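Local coordinates for lipid II:glycine glycyltransferase (Staphylococcus aureus, PDB 6SNR), which probably adds the first glycine of the pentaglycine bridge to the lysine of lipid II, using glycyl-tRNA as donor, in peptidoglycan synthesis, at residues K170-V181 and D329-T339; F192-R202 and L319-F327. One frame throughout, in Å; residues are numbered along the deposited sequence.

Overall arrangement
Both contacts are built on one mixed sheet, which includes strands 180-183, 226-233, 302-312 and 315-323, and illustrate how a GNAT-like subdomain of a FemABX protein clothes its sheet with helices on opposite faces. Contact 1 packs helix 165-177 and the start of strand 180-183 against helix 332-347; contact 2 lays helix 189-202 across strand 315-323. Their centres are about 16 Å apart, and they meet where Ser323 OG makes a weak hydrogen bond to Asn333 OD1. Each is partly buried, with an apolar middle and a rim arginine gripping one backbone carbonyl through two nitrogens. Contact 1 adds a histidine of helix 332-347, a turn threonine and a water; contact 2, a threonine on the strand amide.

Contact 1: K170-V181 and D329-T339; sequences KVRLALKRGTTV and DFLPNHHMQYT
The carbonyl oxygen of Asp329 is gripped side-on by Arg177, with NE at 3.1 Å and NH1 at 2.8 Å from Asp329 O. NH1 approaches this oxygen in the carbonyl plane and NE nearly along the C=O axis. The setting is a helix-helix packing on one face of the GNAT-like sheet: helices 170-177 and 332-339 cross almost perpendicularly, at 98°, with their axes 8.2 Å apart. Ala174 lies where the two helices come close, and its CB is 3.8 Å from Leu331 CB and also packs on His334 CB and the backbone of His335. Leu331 stands at the N-cap position of its helix and rests CD1 against both Lys170 O and Leu173 CB. Towards the far end, Val171 CG1 and Leu175 CD1 meet the Tyr338 ring, whose hydroxyl bonds to the carbonyl of Asp156.

After the positive phi of Gly178 the chain turns into the edge strand, and Thr179 OG1 bonds His335 ND1 at 2.8 Å. A chi1 of 53°, tucking OG1 between the backbone N and carbonyl carbon, aims it at the imidazole edge. The same hydroxyl also bonds a water that hydrogen-bonds to the carbonyls of Ala174 and Phe330. Val181 CG2 sits squarely over one face of the His335 ring, 3.6 Å from its centroid in a CH-pi contact, while Ala174 O lies over the opposite face, offset toward the rim. Val181 and Thr339 then meet tip to tip, Val181 CG1 3.7 Å from Thr339 CG2.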
# COMPACT_ATOMS: atom_id res chain seq x y z
N LYS A 170 20.25 -3.06 1.46
CA LYS A 170 19.88 -2.03 0.48
C LYS A 170 19.13 -0.89 1.16
O LYS A 170 19.32 0.27 0.81
CB LYS A 170 18.99 -2.58 -0.64
CG LYS A 170 19.62 -3.61 -1.58
CD LYS A 170 20.41 -3.04 -2.75
CE LYS A 170 20.50 -4.09 -3.87
NZ LYS A 170 21.63 -3.90 -4.82
N VAL A 171 18.27 -1.21 2.14
CA VAL A 171 17.58 -0.18 2.90
C VAL A 171 18.57 0.71 3.68
O VAL A 171 18.45 1.92 3.67
CB VAL A 171 16.49 -0.76 3.84
CG1 VAL A 171 15.92 0.31 4.75
CG2 VAL A 171 15.38 -1.42 3.00
N ARG A 172 19.55 0.08 4.35
CA ARG A 172 20.53 0.86 5.10
C ARG A 172 21.30 1.78 4.16
O ARG A 172 21.55 2.92 4.52
CB ARG A 172 21.49 -0.07 5.85
CG ARG A 172 20.82 -0.83 6.99
CD ARG A 172 21.83 -1.29 8.06
NE ARG A 172 21.17 -2.19 9.00
CZ ARG A 172 21.00 -3.49 8.79
NH1 ARG A 172 21.52 -4.07 7.73
NH2 ARG A 172 20.36 -4.22 9.71
N LEU A 173 21.63 1.31 2.96
CA LEU A 173 22.30 2.17 1.97
C LEU A 173 21.39 3.30 1.55
O LEU A 173 21.78 4.45 1.47
CB LEU A 173 22.73 1.38 0.75
CG LEU A 173 23.90 0.43 1.00
CD1 LEU A 173 24.12 -0.40 -0.26
CD2 LEU A 173 25.16 1.16 1.44
N ALA A 174 20.12 2.98 1.32
CA ALA A 174 19.20 4.01 0.91
C ALA A 174 19.05 5.16 1.91
O ALA A 174 18.94 6.33 1.52
CB ALA A 174 17.83 3.36 0.62
N LEU A 175 19.06 4.82 3.18
CA LEU A 175 18.94 5.80 4.27
C LEU A 175 20.15 6.73 4.29
O LEU A 175 20.03 7.85 4.72
CB LEU A 175 18.83 5.10 5.62
CG LEU A 175 17.56 4.28 5.87
CD1 LEU A 175 17.63 3.42 7.13
CD2 LEU A 175 16.39 5.25 5.88
N LYS A 176 21.28 6.24 3.79
CA LYS A 176 22.56 7.00 3.81
C LYS A 176 22.87 7.77 2.54
O LYS A 176 23.62 8.76 2.61
CB LYS A 176 23.74 6.07 4.10
CG LYS A 176 23.74 5.43 5.48
CD LYS A 176 24.49 4.09 5.48
CE LYS A 176 26.00 4.27 5.38
NZ LYS A 176 26.59 4.57 6.72
N ARG A 177 22.38 7.36 1.38
CA ARG A 177 22.99 7.80 0.10
C ARG A 177 22.63 9.21 -0.34
O ARG A 177 23.33 9.80 -1.17
CB ARG A 177 22.80 6.76 -1.02
CG ARG A 177 23.45 5.42 -0.68
CD ARG A 177 24.59 4.90 -1.53
NE ARG A 177 24.09 4.02 -2.57
CZ ARG A 177 24.66 2.90 -3.04
NH1 ARG A 177 24.03 2.24 -4.01
NH2 ARG A 177 25.82 2.40 -2.58
N GLY A 178 21.57 9.79 0.22
CA GLY A 178 21.30 11.22 0.02
C GLY A 178 19.98 11.61 -0.64
O GLY A 178 19.89 12.65 -1.24
N THR A 179 18.94 10.79 -0.52
CA THR A 179 17.58 11.26 -0.91
C THR A 179 16.78 11.66 0.34
O THR A 179 17.14 11.29 1.44
CB THR A 179 16.78 10.16 -1.67
OG1 THR A 179 16.76 8.93 -0.93
CG2 THR A 179 17.36 9.91 -3.07
N THR A 180 15.68 12.39 0.15
CA THR A 180 14.71 12.65 1.21
C THR A 180 13.33 12.16 0.75
O THR A 180 13.01 12.15 -0.47
CB THR A 180 14.59 14.16 1.54
OG1 THR A 180 14.30 14.88 0.35
CG2 THR A 180 15.91 14.69 2.09
N VAL A 181 12.56 11.69 1.71
CA VAL A 181 11.16 11.27 1.42
C VAL A 181 10.25 12.39 1.92
O VAL A 181 10.33 12.76 3.09
CB VAL A 181 10.86 9.94 2.08
CG1 VAL A 181 9.46 9.48 1.72
CG2 VAL A 181 11.90 8.89 1.65
N ASP A 329 20.92 4.17 -8.40
CA ASP A 329 21.89 3.85 -7.33
C ASP A 329 21.63 4.54 -5.99
O ASP A 329 22.18 4.14 -4.98
CB ASP A 329 23.33 4.16 -7.81
CG ASP A 329 23.90 3.07 -8.68
OD1 ASP A 329 23.14 2.21 -9.17
OD2 ASP A 329 25.15 3.08 -8.89
N PHE A 330 20.74 5.53 -5.96
CA PHE A 330 20.34 6.12 -4.71
C PHE A 330 19.27 5.27 -4.01
O PHE A 330 18.89 5.60 -2.92
CB PHE A 330 19.80 7.53 -4.96
CG PHE A 330 20.87 8.58 -5.08
CD1 PHE A 330 21.56 8.74 -6.27
CD2 PHE A 330 21.22 9.35 -3.98
CE1 PHE A 330 22.57 9.69 -6.37
CE2 PHE A 330 22.24 10.30 -4.08
CZ PHE A 330 22.89 10.47 -5.29
N LEU A 331 18.82 4.21 -4.66
CA LEU A 331 17.82 3.27 -4.09
C LEU A 331 16.60 4.00 -3.53
O LEU A 331 16.17 3.75 -2.40
CB LEU A 331 18.45 2.38 -3.03
CG LEU A 331 19.69 1.63 -3.57
CD1 LEU A 331 20.56 1.18 -2.41
CD2 LEU A 331 19.27 0.48 -4.46
N PRO A 332 16.01 4.91 -4.33
CA PRO A 332 14.87 5.69 -3.83
C PRO A 332 13.65 4.87 -3.40
O PRO A 332 13.05 5.24 -2.40
CB PRO A 332 14.55 6.62 -4.99
CG PRO A 332 14.92 5.82 -6.18
CD PRO A 332 16.21 5.12 -5.77
N ASN A 333 13.32 3.80 -4.12
CA ASN A 333 12.16 2.94 -3.75
C ASN A 333 12.35 2.29 -2.39
O ASN A 333 11.41 2.16 -1.62
CB ASN A 333 11.91 1.87 -4.81
CG ASN A 333 11.51 2.47 -6.16
OD1 ASN A 333 12.10 2.17 -7.20
ND2 ASN A 333 10.51 3.31 -6.15
N HIS A 334 13.58 1.91 -2.05
CA HIS A 334 13.85 1.29 -0.75
C HIS A 334 13.73 2.28 0.39
O HIS A 334 13.17 1.95 1.46
CB HIS A 334 15.28 0.68 -0.74
CG HIS A 334 15.46 -0.41 -1.73
ND1 HIS A 334 15.62 -0.17 -3.08
CD2 HIS A 334 15.49 -1.75 -1.59
CE1 HIS A 334 15.75 -1.32 -3.71
NE2 HIS A 334 15.68 -2.29 -2.82
N HIS A 335 14.18 3.51 0.15
CA HIS A 335 14.01 4.59 1.11
C HIS A 335 12.52 4.88 1.33
O HIS A 335 12.04 4.93 2.48
CB HIS A 335 14.74 5.85 0.61
CG HIS A 335 14.99 6.84 1.68
ND1 HIS A 335 15.55 8.09 1.44
CD2 HIS A 335 14.73 6.80 3.00
CE1 HIS A 335 15.60 8.77 2.56
NE2 HIS A 335 15.12 8.01 3.53
N MET A 336 11.82 4.99 0.19
CA MET A 336 10.36 5.22 0.17
C MET A 336 9.56 4.18 0.97
O MET A 336 8.77 4.56 1.88
CB MET A 336 9.83 5.25 -1.27
CG MET A 336 8.52 6.02 -1.39
SD MET A 336 8.07 6.16 -3.14
CE MET A 336 7.90 4.52 -3.72
N GLN A 337 9.83 2.91 0.71
CA GLN A 337 9.09 1.81 1.40
C GLN A 337 9.26 1.87 2.90
O GLN A 337 8.28 1.83 3.66
CB GLN A 337 9.47 0.43 0.91
CG GLN A 337 8.98 0.11 -0.48
CD GLN A 337 7.45 0.04 -0.57
OE1 GLN A 337 6.76 -0.13 0.45
NE2 GLN A 337 6.93 0.12 -1.80
N TYR A 338 10.50 1.95 3.38
CA TYR A 338 10.73 1.92 4.80
C TYR A 338 10.12 3.15 5.49
O TYR A 338 9.56 3.05 6.57
CB TYR A 338 12.27 1.82 5.04
CG TYR A 338 12.71 1.73 6.49
CD1 TYR A 338 12.27 0.70 7.30
CD2 TYR A 338 13.64 2.62 7.02
CE1 TYR A 338 12.70 0.55 8.62
CE2 TYR A 338 14.09 2.48 8.35
CZ TYR A 338 13.61 1.45 9.13
OH TYR A 338 14.03 1.28 10.44
N THR A 339 10.27 4.33 4.87
CA THR A 339 9.67 5.58 5.37
C THR A 339 8.13 5.45 5.50
O THR A 339 7.56 5.87 6.52
CB THR A 339 10.05 6.78 4.50
OG1 THR A 339 11.49 6.90 4.48
CG2 THR A 339 9.49 8.01 5.09
O HOH W 1 18.97 7.57 -0.96

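Contact 2: F192-R202 and L319-F327; sequences FAELMKITGER and LYGASSNEF
Ala322 and Leu195 form the apolar middle, their CB atoms 3.7 Å apart, where helix 192-202 crosses strand 319-323 at 80° on one face of the GNAT-like sheet. The methyl of Ala322 is pressed close to the helix backbone, and Met196, bent at chi2 and chi3, curls CE back towards it and Gly321 O. Phe192 approaches with its ring edge, CZ lying 4.0 Å from Tyr320 CB; Phe213 of helix 210-220 packs edge-to-face with the rings of Phe192 and Tyr320. On the other flank Leu195 CD2 touches Ser324 CB at 3.8 Å.

The polar part gathers on the main chain of Ser323. Its amide N donates to Thr199 OG1 at 2.9 Å, and Thr199 OG1 in turn donates to Leu195 O at 2.9 Å, a relay from strand to helix. Arg202 grips the Ser323 carbonyl end-on: NH1 is 3.0 Å and NH2 3.2 Å from Ser323 O, both reaching it from the same face of the carbonyl plane.

With amide and carbonyl of Ser323 both bound by helix side chains, the strand's end is fixed through its backbone, and the arginine's charge would probably polarise that carbonyl.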
# COMPACT_ATOMS: atom_id res chain seq x y z
N PHE A 192 3.79 12.49 -9.70
CA PHE A 192 3.50 11.06 -9.64
C PHE A 192 3.05 10.45 -10.96
O PHE A 192 3.45 9.36 -11.36
CB PHE A 192 2.41 10.83 -8.58
CG PHE A 192 2.12 9.39 -8.35
CD1 PHE A 192 3.07 8.58 -7.74
CD2 PHE A 192 0.92 8.83 -8.76
CE1 PHE A 192 2.82 7.26 -7.52
CE2 PHE A 192 0.69 7.48 -8.57
CZ PHE A 192 1.62 6.69 -7.94
N ALA A 193 2.15 11.13 -11.66
CA ALA A 193 1.65 10.58 -12.92
C ALA A 193 2.75 10.45 -13.96
O ALA A 193 2.74 9.52 -14.77
CB ALA A 193 0.52 11.46 -13.46
N GLU A 194 3.69 11.40 -13.95
CA GLU A 194 4.86 11.37 -14.84
C GLU A 194 5.72 10.14 -14.54
O GLU A 194 6.16 9.42 -15.44
CB GLU A 194 5.69 12.65 -14.68
CG GLU A 194 5.01 13.91 -15.21
CD GLU A 194 5.89 15.16 -15.11
OE1 GLU A 194 7.01 15.12 -15.66
OE2 GLU A 194 5.46 16.17 -14.51
N LEU A 195 5.98 9.90 -13.26
CA LEU A 195 6.73 8.73 -12.86
C LEU A 195 6.01 7.43 -13.26
O LEU A 195 6.64 6.45 -13.67
CB LEU A 195 6.99 8.76 -11.34
CG LEU A 195 7.91 9.86 -10.82
CD1 LEU A 195 7.87 9.90 -9.31
CD2 LEU A 195 9.33 9.61 -11.31
N MET A 196 4.69 7.43 -13.15
CA MET A 196 3.92 6.25 -13.46
C MET A 196 3.97 5.96 -14.95
O MET A 196 3.97 4.80 -15.34
CB MET A 196 2.48 6.43 -12.98
CG MET A 196 1.58 5.23 -13.26
SD MET A 196 2.11 3.78 -12.33
CE MET A 196 1.68 4.24 -10.66
N LYS A 197 3.99 7.02 -15.77
CA LYS A 197 4.09 6.89 -17.23
C LYS A 197 5.40 6.17 -17.57
O LYS A 197 5.39 5.20 -18.35
CB LYS A 197 4.02 8.28 -17.88
CG LYS A 197 4.05 8.31 -19.40
CD LYS A 197 3.83 9.73 -19.91
CE LYS A 197 4.14 9.87 -21.39
NZ LYS A 197 4.12 11.30 -21.83
N ILE A 198 6.48 6.59 -16.91
CA ILE A 198 7.82 5.99 -17.11
C ILE A 198 7.82 4.51 -16.67
O ILE A 198 8.38 3.64 -17.34
CB ILE A 198 8.92 6.79 -16.37
CG1 ILE A 198 9.04 8.21 -16.95
CG2 ILE A 198 10.28 6.08 -16.47
CD1 ILE A 198 9.80 9.20 -16.08
N THR A 199 7.18 4.24 -15.54
CA THR A 199 7.09 2.90 -15.01
C THR A 199 6.26 1.98 -15.91
O THR A 199 6.57 0.81 -16.07
CB THR A 199 6.48 2.93 -13.60
OG1 THR A 199 7.26 3.81 -12.78
CG2 THR A 199 6.44 1.55 -12.98
N GLY A 200 5.18 2.51 -16.48
CA GLY A 200 4.37 1.72 -17.41
C GLY A 200 5.17 1.32 -18.64
O GLY A 200 5.09 0.17 -19.08
N GLU A 201 5.94 2.27 -19.17
CA GLU A 201 6.75 2.05 -20.35
C GLU A 201 7.92 1.10 -20.09
O GLU A 201 8.25 0.29 -20.96
CB GLU A 201 7.27 3.39 -20.90
N ARG A 202 8.54 1.18 -18.91
CA ARG A 202 9.64 0.29 -18.53
C ARG A 202 9.15 -1.14 -18.31
O ARG A 202 9.76 -2.10 -18.79
CB ARG A 202 10.35 0.78 -17.26
CG ARG A 202 11.48 -0.15 -16.80
CD ARG A 202 12.17 0.31 -15.53
NE ARG A 202 11.26 0.52 -14.41
CZ ARG A 202 10.85 1.71 -13.94
NH1 ARG A 202 11.27 2.85 -14.47
NH2 ARG A 202 10.03 1.74 -12.91
N LEU A 319 -0.75 1.15 -2.37
CA LEU A 319 -1.71 1.01 -3.47
C LEU A 319 -1.06 1.08 -4.84
O LEU A 319 -1.34 0.25 -5.68
CB LEU A 319 -2.79 2.09 -3.34
CG LEU A 319 -4.30 1.77 -3.37
CD1 LEU A 319 -5.08 2.68 -4.30
CD2 LEU A 319 -4.66 0.32 -3.61
N TYR A 320 -0.18 2.05 -5.06
CA TYR A 320 0.50 2.28 -6.32
C TYR A 320 1.87 2.88 -6.04
O TYR A 320 2.00 3.71 -5.14
CB TYR A 320 -0.28 3.27 -7.21
CG TYR A 320 -1.59 2.77 -7.77
CD1 TYR A 320 -1.61 1.94 -8.85
CD2 TYR A 320 -2.81 3.19 -7.22
CE1 TYR A 320 -2.82 1.46 -9.37
CE2 TYR A 320 -4.02 2.72 -7.72
CZ TYR A 320 -4.02 1.88 -8.80
OH TYR A 320 -5.19 1.40 -9.32
N GLY A 321 2.86 2.49 -6.83
CA GLY A 321 4.21 3.08 -6.77
C GLY A 321 4.82 3.26 -8.15
O GLY A 321 4.42 2.56 -9.09
N ALA A 322 5.73 4.21 -8.29
CA ALA A 322 6.34 4.53 -9.60
C ALA A 322 7.73 5.02 -9.38
O ALA A 322 8.03 5.57 -8.31
CB ALA A 322 5.51 5.56 -10.37
N SER A 323 8.61 4.84 -10.37
CA SER A 323 9.95 5.39 -10.25
C SER A 323 10.55 5.62 -11.63
O SER A 323 10.16 4.94 -12.58
CB SER A 323 10.85 4.46 -9.43
OG SER A 323 10.94 3.17 -10.01
N SER A 324 11.48 6.58 -11.69
CA SER A 324 12.11 6.98 -12.95
C SER A 324 13.28 6.08 -13.27
O SER A 324 13.66 5.24 -12.47
CB SER A 324 12.60 8.42 -12.90
OG SER A 324 13.69 8.56 -12.01
N ASN A 325 13.82 6.25 -14.47
CA ASN A 325 15.00 5.51 -14.91
C ASN A 325 16.33 6.12 -14.44
O ASN A 325 17.39 5.53 -14.66
CB ASN A 325 14.99 5.42 -16.45
CG ASN A 325 13.79 4.65 -17.00
OD1 ASN A 325 13.10 5.11 -17.90
ND2 ASN A 325 13.58 3.44 -16.50
N GLU A 326 16.28 7.28 -13.78
CA GLU A 326 17.51 7.97 -13.38
C GLU A 326 17.88 7.79 -11.91
O GLU A 326 17.02 7.57 -11.06
CB GLU A 326 17.38 9.45 -13.65
CG GLU A 326 17.10 9.82 -15.09
CD GLU A 326 16.95 11.32 -15.21
OE1 GLU A 326 15.80 11.77 -15.39
OE2 GLU A 326 17.97 12.03 -15.08
N PHE A 327 19.18 7.90 -11.64
CA PHE A 327 19.73 7.89 -10.29
C PHE A 327 19.30 6.68 -9.44
O PHE A 327 19.16 6.81 -8.21
CB PHE A 327 19.45 9.21 -9.59
CG PHE A 327 19.94 10.41 -10.34
CD1 PHE A 327 21.30 10.71 -10.38
CD2 PHE A 327 19.06 11.22 -11.04
CE1 PHE A 327 21.76 11.80 -11.10
CE2 PHE A 327 19.52 12.32 -11.76
CZ PHE A 327 20.87 12.61 -11.77